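Local structure of tetracycline repressor protein class G (Acinetobacter baumannii, 6RX9) at residues F86-H100 and S138-A150. The protein represses the tetracycline resistance gene by binding its operator DNA through an N-terminal helix-turn-helix, and loses affinity for that DNA when tetracycline binds. Sequence-based numbering, arbitrary orientation.
Sequences FRTALLSYRDGARIH and SHYVVGSVLEQQA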
ATOM      1  N   PHE A  86      11.222  -5.370  -6.338  1.00 31.34           N
ATOM      2  CA  PHE A  86      10.578  -4.258  -5.587  1.00 30.77           C
ATOM      3  C   PHE A  86      10.196  -4.756  -4.186  1.00 30.82           C
ATOM      4  O   PHE A  86      10.482  -4.056  -3.198  1.00 30.18           O
ATOM      5  CB  PHE A  86       9.387  -3.700  -6.373  1.00 30.25           C
ATOM      6  CG  PHE A  86       8.723  -2.474  -5.789  1.00 29.76           C
ATOM      7  CD1 PHE A  86       9.446  -1.532  -5.067  1.00 29.88           C
ATOM      8  CD2 PHE A  86       7.374  -2.238  -6.000  1.00 29.45           C
ATOM      9  CE1 PHE A  86       8.825  -0.405  -4.550  1.00 29.81           C
ATOM     10  CE2 PHE A  86       6.754  -1.111  -5.481  1.00 29.30           C
ATOM     11  CZ  PHE A  86       7.481  -0.198  -4.753  1.00 29.50           C
ATOM     12  N   ARG A  87       9.598  -5.948  -4.093  1.00 31.04           N
ATOM     13  CA  ARG A  87       9.203  -6.563  -2.797  1.00 31.37           C
ATOM     14  C   ARG A  87      10.446  -6.779  -1.924  1.00 32.22           C
ATOM     15  O   ARG A  87      10.408  -6.403  -0.735  1.00 32.41           O
ATOM     16  CB  ARG A  87       8.461  -7.883  -3.016  1.00 31.88           C
ATOM     17  CG  ARG A  87       8.086  -8.585  -1.719  1.00 32.45           C
ATOM     18  CD  ARG A  87       7.329  -9.866  -1.968  1.00 33.54           C
ATOM     19  NE  ARG A  87       6.881 -10.488  -0.730  1.00 34.17           N
ATOM     20  CZ  ARG A  87       7.234 -11.696  -0.301  1.00 35.63           C
ATOM     21  NH1 ARG A  87       8.056 -12.454  -1.011  1.00 37.11           N
ATOM     22  NH2 ARG A  87       6.748 -12.152   0.840  1.00 36.22           N
ATOM     23  N   THR A  88      11.507  -7.360  -2.490  1.00 33.04           N
ATOM     24  CA  THR A  88      12.788  -7.640  -1.787  1.00 34.39           C
ATOM     25  C   THR A  88      13.364  -6.325  -1.245  1.00 33.68           C
ATOM     26  O   THR A  88      13.786  -6.312  -0.075  1.00 34.35           O
ATOM     27  CB  THR A  88      13.783  -8.362  -2.704  1.00 35.39           C
ATOM     28  OG1 THR A  88      13.124  -9.518  -3.221  1.00 36.85           O
ATOM     29  CG2 THR A  88      15.053  -8.770  -1.992  1.00 37.14           C
ATOM     30  N   ALA A  89      13.351  -5.265  -2.061  1.00 33.38           N
ATOM     31  CA  ALA A  89      13.885  -3.921  -1.729  1.00 33.28           C
ATOM     32  C   ALA A  89      13.148  -3.340  -0.516  1.00 32.86           C
ATOM     33  O   ALA A  89      13.825  -2.786   0.368  1.00 32.99           O
ATOM     34  CB  ALA A  89      13.769  -3.001  -2.920  1.00 33.29           C
ATOM     35  N   LEU A  90      11.814  -3.443  -0.480  1.00 31.95           N
ATOM     36  CA  LEU A  90      10.987  -2.894   0.631  1.00 31.98           C
ATOM     37  C   LEU A  90      11.151  -3.759   1.889  1.00 32.46           C
ATOM     38  O   LEU A  90      11.089  -3.191   2.993  1.00 32.85           O
ATOM     39  CB  LEU A  90       9.518  -2.802   0.199  1.00 31.50           C
ATOM     40  CG  LEU A  90       9.210  -1.775  -0.892  1.00 31.17           C
ATOM     41  CD1 LEU A  90       7.724  -1.743  -1.199  1.00 30.86           C
ATOM     42  CD2 LEU A  90       9.701  -0.387  -0.500  1.00 31.46           C
ATOM     43  N   LEU A  91      11.360  -5.072   1.737  1.00 33.17           N
ATOM     44  CA  LEU A  91      11.519  -6.021   2.874  1.00 34.31           C
ATOM     45  C   LEU A  91      12.947  -5.969   3.436  1.00 35.08           C
ATOM     46  O   LEU A  91      13.139  -6.493   4.549  1.00 35.50           O
ATOM     47  CB  LEU A  91      11.178  -7.446   2.422  1.00 34.91           C
ATOM     48  CG  LEU A  91       9.690  -7.771   2.274  1.00 34.80           C
ATOM     49  CD1 LEU A  91       9.506  -9.155   1.670  1.00 35.23           C
ATOM     50  CD2 LEU A  91       8.966  -7.678   3.609  1.00 35.37           C
ATOM     51  N   SER A  92      13.904  -5.369   2.715  1.00 35.22           N
ATOM     52  CA  SER A  92      15.357  -5.417   3.039  1.00 36.48           C
ATOM     53  C   SER A  92      15.664  -4.624   4.318  1.00 36.76           C
ATOM     54  O   SER A  92      16.722  -4.886   4.916  1.00 37.00           O
ATOM     55  CB  SER A  92      16.211  -4.950   1.884  1.00 36.45           C
ATOM     56  OG  SER A  92      16.059  -3.560   1.648  1.00 36.50           O
ATOM     57  N   TYR A  93      14.784  -3.703   4.727  1.00 36.24           N
ATOM     58  CA  TYR A  93      14.965  -2.880   5.953  1.00 36.84           C
ATOM     59  C   TYR A  93      13.645  -2.753   6.718  1.00 36.25           C
ATOM     60  O   TYR A  93      12.566  -2.677   6.098  1.00 34.93           O
ATOM     61  CB  TYR A  93      15.558  -1.515   5.595  1.00 37.11           C
ATOM     62  CG  TYR A  93      17.013  -1.586   5.215  1.00 38.24           C
ATOM     63  CD1 TYR A  93      17.994  -1.640   6.190  1.00 39.59           C
ATOM     64  CD2 TYR A  93      17.411  -1.655   3.890  1.00 38.73           C
ATOM     65  CE1 TYR A  93      19.335  -1.735   5.863  1.00 40.89           C
ATOM     66  CE2 TYR A  93      18.750  -1.746   3.546  1.00 39.26           C
ATOM     67  CZ  TYR A  93      19.714  -1.788   4.536  1.00 40.81           C
ATOM     68  OH  TYR A  93      21.037  -1.882   4.214  1.00 43.05           O
ATOM     69  N   ARG A  94      13.758  -2.732   8.048  1.00 36.73           N
ATOM     70  CA  ARG A  94      12.648  -2.464   8.999  1.00 37.16           C
ATOM     71  C   ARG A  94      11.882  -1.219   8.531  1.00 35.84           C
ATOM     72  O   ARG A  94      12.535  -0.214   8.188  1.00 35.32           O
ATOM     73  CB  ARG A  94      13.230  -2.307  10.406  1.00 38.75           C
ATOM     74  CG  ARG A  94      12.197  -2.102  11.502  1.00 39.89           C
ATOM     75  CD  ARG A  94      12.847  -2.202  12.865  1.00 41.88           C
ATOM     76  NE  ARG A  94      11.892  -1.973  13.938  1.00 43.26           N
ATOM     77  CZ  ARG A  94      12.180  -2.022  15.234  1.00 44.92           C
ATOM     78  NH1 ARG A  94      13.410  -2.297  15.641  1.00 45.80           N
ATOM     79  NH2 ARG A  94      11.230  -1.797  16.122  1.00 46.19           N
ATOM     80  N   ASP A  95      10.550  -1.317   8.461  1.00 35.24           N
ATOM     81  CA  ASP A  95       9.610  -0.209   8.127  1.00 35.03           C
ATOM     82  C   ASP A  95       9.808   0.264   6.678  1.00 33.37           C
ATOM     83  O   ASP A  95       9.368   1.383   6.364  1.00 33.86           O
ATOM     84  CB  ASP A  95       9.749   0.935   9.138  1.00 35.78           C
ATOM     85  CG  ASP A  95       9.374   0.528  10.552  1.00 37.18           C
ATOM     86  OD1 ASP A  95       8.461  -0.311  10.691  1.00 37.81           O
ATOM     87  OD2 ASP A  95      10.000   1.041  11.502  1.00 37.67           O
ATOM     88  N   GLY A  96      10.406  -0.564   5.818  1.00 32.83           N
ATOM     89  CA  GLY A  96      10.702  -0.222   4.414  1.00 31.93           C
ATOM     90  C   GLY A  96       9.478   0.289   3.667  1.00 31.37           C
ATOM     91  O   GLY A  96       9.577   1.351   3.028  1.00 31.09           O
ATOM     92  N   ALA A  97       8.356  -0.432   3.729  1.00 31.30           N
ATOM     93  CA  ALA A  97       7.116  -0.074   2.998  1.00 31.40           C
ATOM     94  C   ALA A  97       6.528   1.226   3.561  1.00 31.93           C
ATOM     95  O   ALA A  97       6.084   2.057   2.753  1.00 31.31           O
ATOM     96  CB  ALA A  97       6.124  -1.210   3.035  1.00 31.30           C
ATOM     97  N   ARG A  98       6.546   1.402   4.886  1.00 34.31           N
ATOM     98  CA  ARG A  98       6.050   2.627   5.577  1.00 36.44           C
ATOM     99  C   ARG A  98       6.857   3.845   5.108  1.00 36.51           C
ATOM    100  O   ARG A  98       6.242   4.885   4.806  1.00 36.34           O
ATOM    101  CB  ARG A  98       6.145   2.479   7.099  1.00 38.70           C
ATOM    102  CG  ARG A  98       5.043   1.636   7.722  1.00 40.31           C
ATOM    103  CD  ARG A  98       5.219   1.529   9.226  1.00 42.42           C
ATOM    104  NE  ARG A  98       5.129   2.841   9.857  1.00 43.53           N
ATOM    105  CZ  ARG A  98       5.688   3.189  11.016  1.00 44.94           C
ATOM    106  NH1 ARG A  98       5.525   4.420  11.469  1.00 45.63           N
ATOM    107  NH2 ARG A  98       6.402   2.326  11.720  1.00 45.82           N
ATOM    108  N   ILE A  99       8.185   3.716   5.053  1.00 37.11           N
ATOM    109  CA  ILE A  99       9.115   4.786   4.587  1.00 37.35           C
ATOM    110  C   ILE A  99       8.769   5.138   3.133  1.00 38.13           C
ATOM    111  O   ILE A  99       8.624   6.339   2.841  1.00 37.84           O
ATOM    112  CB  ILE A  99      10.586   4.359   4.770  1.00 37.01           C
ATOM    113  CG1 ILE A  99      10.974   4.351   6.252  1.00 37.49           C
ATOM    114  CG2 ILE A  99      11.524   5.233   3.947  1.00 36.98           C
ATOM    115  CD1 ILE A  99      12.277   3.648   6.550  1.00 37.72           C
ATOM    116  N   HIS A 100       8.617   4.130   2.267  1.00 38.91           N
ATOM    117  CA  HIS A 100       8.289   4.307   0.825  1.00 40.13           C
ATOM    118  C   HIS A 100       6.954   5.053   0.694  1.00 41.75           C
ATOM    119  O   HIS A 100       6.897   6.018  -0.095  1.00 42.89           O
ATOM    120  CB  HIS A 100       8.270   2.959   0.090  1.00 39.21           C
ATOM    121  CG  HIS A 100       7.906   3.077  -1.353  1.00 39.22           C
ATOM    122  ND1 HIS A 100       8.840   3.363  -2.331  1.00 39.28           N
ATOM    123  CD2 HIS A 100       6.716   2.970  -1.983  1.00 39.06           C
ATOM    124  CE1 HIS A 100       8.240   3.420  -3.504  1.00 39.65           C
ATOM    125  NE2 HIS A 100       6.936   3.181  -3.318  1.00 38.73           N
ATOM    126  N   SER A 138       2.966  -2.219  -8.949  0.50 29.37           N
ATOM    127  CA  SER A 138       3.565  -1.408  -7.854  0.50 28.91           C
ATOM    128  C   SER A 138       2.572  -1.274  -6.693  0.50 28.51           C
ATOM    129  O   SER A 138       3.000  -1.445  -5.537  0.50 28.16           O
ATOM    130  CB  SER A 138       4.014  -0.059  -8.349  0.50 29.34           C
ATOM    131  OG  SER A 138       5.201  -0.177  -9.118  0.50 29.64           O
ATOM    132  N   HIS A 139       1.300  -0.988  -6.992  1.00 28.76           N
ATOM    133  CA  HIS A 139       0.216  -0.841  -5.981  1.00 29.00           C
ATOM    134  C   HIS A 139       0.104  -2.131  -5.160  1.00 28.58           C
ATOM    135  O   HIS A 139       0.083  -2.045  -3.912  1.00 27.93           O
ATOM    136  CB  HIS A 139      -1.130  -0.486  -6.632  1.00 29.77           C
ATOM    137  CG  HIS A 139      -1.150   0.809  -7.375  1.00 30.57           C
ATOM    138  ND1 HIS A 139      -0.219   1.809  -7.162  1.00 31.24           N
ATOM    139  CD2 HIS A 139      -2.005   1.280  -8.308  1.00 31.45           C
ATOM    140  CE1 HIS A 139      -0.488   2.833  -7.946  1.00 31.63           C
ATOM    141  NE2 HIS A 139      -1.583   2.535  -8.656  1.00 32.41           N
ATOM    142  N   TYR A 140       0.049  -3.282  -5.839  1.00 28.00           N
ATOM    143  CA  TYR A 140      -0.085  -4.622  -5.212  1.00 27.95           C
ATOM    144  C   TYR A 140       1.099  -4.876  -4.267  1.00 27.24           C
ATOM    145  O   TYR A 140       0.868  -5.288  -3.116  1.00 26.58           O
ATOM    146  CB  TYR A 140      -0.208  -5.726  -6.268  1.00 28.34           C
ATOM    147  CG  TYR A 140      -0.128  -7.109  -5.683  1.00 28.77           C
ATOM    148  CD1 TYR A 140      -1.169  -7.620  -4.923  1.00 29.26           C
ATOM    149  CD2 TYR A 140       1.004  -7.891  -5.839  1.00 28.91           C
ATOM    150  CE1 TYR A 140      -1.096  -8.881  -4.353  1.00 29.39           C
ATOM    151  CE2 TYR A 140       1.092  -9.154  -5.277  1.00 29.54           C
ATOM    152  CZ  TYR A 140       0.040  -9.649  -4.526  1.00 29.90           C
ATOM    153  OH  TYR A 140       0.115 -10.893  -3.969  1.00 30.89           O
ATOM    154  N   VAL A 141       2.330  -4.622  -4.724  1.00 26.52           N
ATOM    155  CA  VAL A 141       3.571  -4.909  -3.943  1.00 26.53           C
ATOM    156  C   VAL A 141       3.563  -4.057  -2.664  1.00 26.18           C
ATOM    157  O   VAL A 141       3.811  -4.612  -1.585  1.00 25.47           O
ATOM    158  CB  VAL A 141       4.845  -4.675  -4.776  1.00 27.07           C
ATOM    159  CG1 VAL A 141       6.093  -4.710  -3.907  1.00 27.54           C
ATOM    160  CG2 VAL A 141       4.962  -5.678  -5.913  1.00 27.44           C
ATOM    161  N   VAL A 142       3.291  -2.758  -2.786  1.00 26.25           N
ATOM    162  CA  VAL A 142       3.278  -1.815  -1.627  1.00 26.34           C
ATOM    163  C   VAL A 142       2.246  -2.309  -0.607  1.00 26.56           C
ATOM    164  O   VAL A 142       2.613  -2.441   0.572  1.00 26.18           O
ATOM    165  CB  VAL A 142       3.013  -0.366  -2.071  1.00 26.74           C
ATOM    166  CG1 VAL A 142       2.679   0.534  -0.891  1.00 27.37           C
ATOM    167  CG2 VAL A 142       4.186   0.190  -2.862  1.00 26.94           C
ATOM    168  N   GLY A 143       1.010  -2.578  -1.043  1.00 26.50           N
ATOM    169  CA  GLY A 143      -0.065  -3.078  -0.164  1.00 27.01           C
ATOM    170  C   GLY A 143       0.361  -4.335   0.576  1.00 27.21           C
ATOM    171  O   GLY A 143       0.146  -4.405   1.805  1.00 27.71           O
ATOM    172  N   SER A 144       0.960  -5.292  -0.142  1.00 27.20           N
ATOM    173  CA  SER A 144       1.394  -6.611   0.390  1.00 27.92           C
ATOM    174  C   SER A 144       2.475  -6.427   1.462  1.00 28.41           C
ATOM    175  O   SER A 144       2.352  -7.034   2.544  1.00 28.52           O
ATOM    176  CB  SER A 144       1.869  -7.516  -0.718  1.00 28.00           C
ATOM    177  OG  SER A 144       2.442  -8.695  -0.181  1.00 28.92           O
ATOM    178  N   VAL A 145       3.502  -5.622   1.181  1.00 28.00           N
ATOM    179  CA  VAL A 145       4.676  -5.477   2.094  1.00 28.77           C
ATOM    180  C   VAL A 145       4.261  -4.676   3.336  1.00 29.18           C
ATOM    181  O   VAL A 145       4.736  -5.030   4.435  1.00 30.11           O
ATOM    182  CB  VAL A 145       5.897  -4.863   1.386  1.00 28.72           C
ATOM    183  CG1 VAL A 145       7.067  -4.731   2.345  1.00 29.28           C
ATOM    184  CG2 VAL A 145       6.305  -5.676   0.161  1.00 28.48           C
ATOM    185  N   LEU A 146       3.405  -3.658   3.191  1.00 29.30           N
ATOM    186  CA  LEU A 146       2.852  -2.891   4.347  1.00 30.63           C
ATOM    187  C   LEU A 146       2.230  -3.871   5.351  1.00 32.51           C
ATOM    188  O   LEU A 146       2.547  -3.765   6.556  1.00 33.17           O
ATOM    189  CB  LEU A 146       1.814  -1.871   3.865  1.00 30.52           C
ATOM    190  CG  LEU A 146       2.368  -0.550   3.333  1.00 30.16           C
ATOM    191  CD1 LEU A 146       1.272   0.254   2.651  1.00 30.45           C
ATOM    192  CD2 LEU A 146       3.009   0.270   4.447  1.00 30.68           C
ATOM    193  N   GLU A 147       1.390  -4.793   4.869  1.00 33.37           N
ATOM    194  CA  GLU A 147       0.657  -5.782   5.709  1.00 35.80           C
ATOM    195  C   GLU A 147       1.655  -6.757   6.350  1.00 35.94           C
ATOM    196  O   GLU A 147       1.524  -7.024   7.566  1.00 36.31           O
ATOM    197  CB  GLU A 147      -0.394  -6.516   4.875  1.00 37.45           C
ATOM    198  CG  GLU A 147      -1.349  -7.361   5.703  1.00 40.61           C
ATOM    199  CD  GLU A 147      -2.600  -7.815   4.968  1.00 42.67           C
ATOM    200  OE1 GLU A 147      -2.746  -9.033   4.739  1.00 45.14           O
ATOM    201  OE2 GLU A 147      -3.433  -6.950   4.626  1.00 45.52           O
ATOM    202  N   GLN A 148       2.613  -7.265   5.568  1.00 35.14           N
ATOM    203  CA  GLN A 148       3.636  -8.241   6.032  1.00 36.06           C
ATOM    204  C   GLN A 148       4.481  -7.613   7.146  1.00 36.04           C
ATOM    205  O   GLN A 148       4.696  -8.283   8.172  1.00 36.95           O
ATOM    206  CB  GLN A 148       4.528  -8.696   4.876  1.00 35.90           C
ATOM    207  CG  GLN A 148       5.568  -9.730   5.290  1.00 37.31           C
ATOM    208  CD  GLN A 148       6.180 -10.460   4.120  1.00 37.76           C
ATOM    209  OE1 GLN A 148       5.657 -10.450   3.008  1.00 37.66           O
ATOM    210  NE2 GLN A 148       7.302 -11.115   4.370  1.00 39.17           N
ATOM    211  N   GLN A 149       4.937  -6.375   6.954  1.00 35.80           N
ATOM    212  CA  GLN A 149       5.859  -5.690   7.901  1.00 36.53           C
ATOM    213  C   GLN A 149       5.095  -5.245   9.156  1.00 38.46           C
ATOM    214  O   GLN A 149       5.719  -5.219  10.236  1.00 39.43           O
ATOM    215  CB  GLN A 149       6.577  -4.536   7.203  1.00 35.41           C
ATOM    216  CG  GLN A 149       7.695  -5.024   6.294  1.00 34.61           C
ATOM    217  CD  GLN A 149       8.518  -3.907   5.703  1.00 33.67           C
ATOM    218  OE1 GLN A 149       8.005  -2.849   5.347  1.00 33.05           O
ATOM    219  NE2 GLN A 149       9.811  -4.150   5.574  1.00 34.13           N
ATOM    220  N   ALA A 150       3.807  -4.912   9.032  1.00 39.31           N
ATOM    221  CA  ALA A 150       2.927  -4.561  10.173  1.00 41.87           C
ATOM    222  C   ALA A 150       2.782  -5.774  11.101  1.00 44.81           C
ATOM    223  O   ALA A 150       2.811  -5.575  12.329  1.00 45.75           O
ATOM    224  CB  ALA A 150       1.585  -4.079   9.677  1.00 41.58           C
TER
HETATM  225  O   HOH W   1       4.979  -9.028   0.854  1.00 34.30           O
HETATM  226  O   HOH W   2      11.196  -6.588   6.375  1.00 42.81           O
HETATM  227  O   HOH W   3       6.423  -1.945   9.984  1.00 44.07           O
HETATM  228  O   HOH W   4       6.575  -1.119   6.615  1.00 36.07           O
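With CG of Q149 beside its backbone N (chi1 -76°) and the chain extended beyond it, the amide of this side chain reaches the turn joining helices 75-91 and 96-102, while R87, CG opposite its backbone N (chi1 177°), stretches to Q148. The two helices and helix 127-155 belong to the all-helical ligand-binding and dimerisation domain of the TetR fold. OE1 of Q149 takes a nearly straight bond from A97 N (2.9 Å, 170°), lying in the carbonyl plane, and a second from a water that also meets R98 N. Its NE2 gives weak bonds to the carbonyls of L90 and Y93, so one amide ties the end of one helix to the start of the next across the type II turn Y93-G96. Next to it V145 is a knob among R87, L90, L91 and A97, its CG1 3.7 Å from A97 CB. The CD2 of L146 lies equally near A97 CB, and L146 also packs on L146 of the second subunit. At the other end V142 CG2 touches both F86 CZ (3.8 Å) and H100 CD2 (3.9 Å); H100 is probably a magnesium ligand when tetracycline is bound. The guanidinium of R87, salt-bridged to D185, carries L91 CD1 on one face, and its NH2 meets an in-plane lone pair of Q148 OE1 at 3.0 Å, with a water linking that oxygen to R87 NE and S144 OG.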